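Local coordinates for cellulosomal scaffoldin adaptor protein B (PDB 3FNK), which serves as a cellulosomal adaptor scaffoldin, the module here being its second type II cohesin, a dockerin-binding beta-barrel domain, at residues Glu106-Arg109 / Pro114-Thr117. Residues are numbered along the deposited sequence; the frame is centred on the assembly and turned at random.
Sequences EVYR and PEET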
ATOM      1  N   GLU A 106     -15.872   4.193 -17.181  1.00 23.63           N
ATOM      2  CA  GLU A 106     -17.153   3.833 -17.797  1.00 24.02           C
ATOM      3  C   GLU A 106     -17.265   2.319 -18.086  1.00 24.26           C
ATOM      4  O   GLU A 106     -18.302   1.705 -17.750  1.00 22.63           O
ATOM      5  CB  GLU A 106     -17.408   4.654 -19.050  1.00 24.75           C
ATOM      6  CG  GLU A 106     -18.868   4.564 -19.531  1.00 26.39           C
ATOM      7  CD  GLU A 106     -19.106   5.505 -20.662  1.00 29.66           C
ATOM      8  OE1 GLU A 106     -18.180   5.703 -21.481  1.00 30.80           O
ATOM      9  OE2 GLU A 106     -20.195   6.099 -20.724  1.00 35.26           O
ATOM     10  N   VAL A 107     -16.219   1.733 -18.680  1.00 24.37           N
ATOM     11  CA  VAL A 107     -16.150   0.262 -18.928  1.00 25.13           C
ATOM     12  C   VAL A 107     -16.318  -0.487 -17.589  1.00 25.60           C
ATOM     13  O   VAL A 107     -17.191  -1.366 -17.442  1.00 25.80           O
ATOM     14  CB  VAL A 107     -14.835  -0.173 -19.632  1.00 25.20           C
ATOM     15  CG1 VAL A 107     -14.814  -1.711 -19.913  1.00 25.02           C
ATOM     16  CG2 VAL A 107     -14.587   0.613 -20.959  1.00 24.57           C
ATOM     17  N   TYR A 108     -15.514  -0.088 -16.603  1.00 25.05           N
ATOM     18  CA  TYR A 108     -15.613  -0.603 -15.230  1.00 25.53           C
ATOM     19  C   TYR A 108     -17.039  -0.469 -14.648  1.00 25.53           C
ATOM     20  O   TYR A 108     -17.634  -1.448 -14.204  1.00 26.20           O
ATOM     21  CB  TYR A 108     -14.590   0.127 -14.337  1.00 25.20           C
ATOM     22  CG  TYR A 108     -14.435  -0.385 -12.899  1.00 25.36           C
ATOM     23  CD1 TYR A 108     -14.725  -1.717 -12.553  1.00 24.30           C
ATOM     24  CD2 TYR A 108     -13.905   0.452 -11.910  1.00 22.23           C
ATOM     25  CE1 TYR A 108     -14.538  -2.183 -11.234  1.00 25.32           C
ATOM     26  CE2 TYR A 108     -13.697   0.001 -10.606  1.00 24.43           C
ATOM     27  CZ  TYR A 108     -14.011  -1.312 -10.260  1.00 25.23           C
ATOM     28  OH  TYR A 108     -13.782  -1.757  -8.956  1.00 22.66           O
ATOM     29  N   ARG A 109     -17.597   0.720 -14.650  1.00 26.12           N
ATOM     30  CA  ARG A 109     -18.943   0.890 -14.116  1.00 25.89           C
ATOM     31  C   ARG A 109     -19.895  -0.068 -14.825  1.00 27.63           C
ATOM     32  O   ARG A 109     -20.776  -0.656 -14.181  1.00 27.36           O
ATOM     33  CB  ARG A 109     -19.439   2.340 -14.238  1.00 25.37           C
ATOM     34  CG  ARG A 109     -18.699   3.360 -13.316  1.00 24.32           C
ATOM     35  CD  ARG A 109     -19.333   4.750 -13.391  1.00 24.22           C
ATOM     36  NE  ARG A 109     -19.442   5.313 -14.746  1.00 23.06           N
ATOM     37  CZ  ARG A 109     -18.565   6.152 -15.305  1.00 25.10           C
ATOM     38  NH1 ARG A 109     -17.466   6.532 -14.653  1.00 24.77           N
ATOM     39  NH2 ARG A 109     -18.788   6.626 -16.524  1.00 22.90           N
ATOM     40  N   PRO A 114     -17.931  -4.125  -8.856  1.00 28.99           N
ATOM     41  CA  PRO A 114     -16.850  -3.358  -8.226  1.00 28.34           C
ATOM     42  C   PRO A 114     -15.895  -4.250  -7.445  1.00 28.60           C
ATOM     43  O   PRO A 114     -16.317  -5.251  -6.855  1.00 28.36           O
ATOM     44  CB  PRO A 114     -17.591  -2.433  -7.269  1.00 28.61           C
ATOM     45  CG  PRO A 114     -18.878  -3.176  -6.981  1.00 29.31           C
ATOM     46  CD  PRO A 114     -19.239  -3.768  -8.290  1.00 28.73           C
ATOM     47  N   GLU A 115     -14.614  -3.888  -7.448  1.00 27.42           N
ATOM     48  CA  GLU A 115     -13.630  -4.545  -6.637  1.00 27.84           C
ATOM     49  C   GLU A 115     -13.532  -3.797  -5.311  1.00 28.24           C
ATOM     50  O   GLU A 115     -13.013  -2.672  -5.288  1.00 30.29           O
ATOM     51  CB  GLU A 115     -12.272  -4.517  -7.357  1.00 27.31           C
ATOM     52  CG  GLU A 115     -12.311  -5.082  -8.765  1.00 28.55           C
ATOM     53  CD  GLU A 115     -10.959  -4.942  -9.530  1.00 27.80           C
ATOM     54  OE1 GLU A 115     -10.932  -5.301 -10.707  1.00 31.27           O
ATOM     55  OE2 GLU A 115      -9.948  -4.457  -8.991  1.00 29.22           O
ATOM     56  N   GLU A 116     -14.002  -4.399  -4.217  1.00 26.31           N
ATOM     57  CA  GLU A 116     -14.166  -3.650  -2.954  1.00 25.58           C
ATOM     58  C   GLU A 116     -13.295  -4.168  -1.809  1.00 25.24           C
ATOM     59  O   GLU A 116     -13.046  -3.464  -0.819  1.00 24.02           O
ATOM     60  CB  GLU A 116     -15.663  -3.530  -2.579  1.00 26.72           C
ATOM     61  CG  GLU A 116     -16.565  -2.947  -3.738  1.00 25.68           C
ATOM     62  CD  GLU A 116     -18.011  -2.687  -3.330  1.00 29.66           C
ATOM     63  OE1 GLU A 116     -18.549  -3.510  -2.551  1.00 31.69           O
ATOM     64  OE2 GLU A 116     -18.615  -1.679  -3.778  1.00 26.01           O
ATOM     65  N   THR A 117     -12.800  -5.391  -1.976  1.00 25.31           N
ATOM     66  CA  THR A 117     -12.022  -6.046  -0.935  1.00 26.24           C
ATOM     67  C   THR A 117     -10.904  -6.862  -1.559  1.00 26.09           C
ATOM     68  O   THR A 117     -11.155  -7.659  -2.434  1.00 26.50           O
ATOM     69  CB  THR A 117     -12.924  -6.961  -0.067  1.00 26.02           C
ATOM     70  OG1 THR A 117     -13.939  -6.157   0.550  1.00 26.57           O
ATOM     71  CG2 THR A 117     -12.078  -7.660   1.040  1.00 26.06           C
TER
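Y108 reaches from the helix to the loop that follows it and ends on the backbone of E115. Its CB leaves the helix at an angle to that loop, but with CG anti to the backbone N (chi1 -173°) the ring extends until its far end meets P114 and E115. Along the ring, CE1 is the first atom to touch, lying 4.0 Å from P114 CA, and CZ passes that same CA at a similar distance. At the tip, OH accepts a hydrogen bond from the backbone N of E115, 2.7 Å away, almost straight at 176°. This N lies at the ring edge, in plane with the ring. OH also rests against the start of the E115 side chain, 3.5 Å from E115 CB and 3.6 Å from E115 CG. Beyond CG that chain runs extended, and its carboxylate, turned 64° from the ring plane, bonds instead to L76 N and to the hydroxyl of Y102. A second hydrogen bond, to F39 O, leaves the buried phenol oxygen of Y108 gripped by two backbone groups. The ring meets those of Y81, W155 and Y102, the last two edge-to-face. The side chain thus ties the short helix 105-111, which follows strand 95-102 in the cohesin barrel, to the loop entering strand 118-127, beside the beginning of strand 39-47.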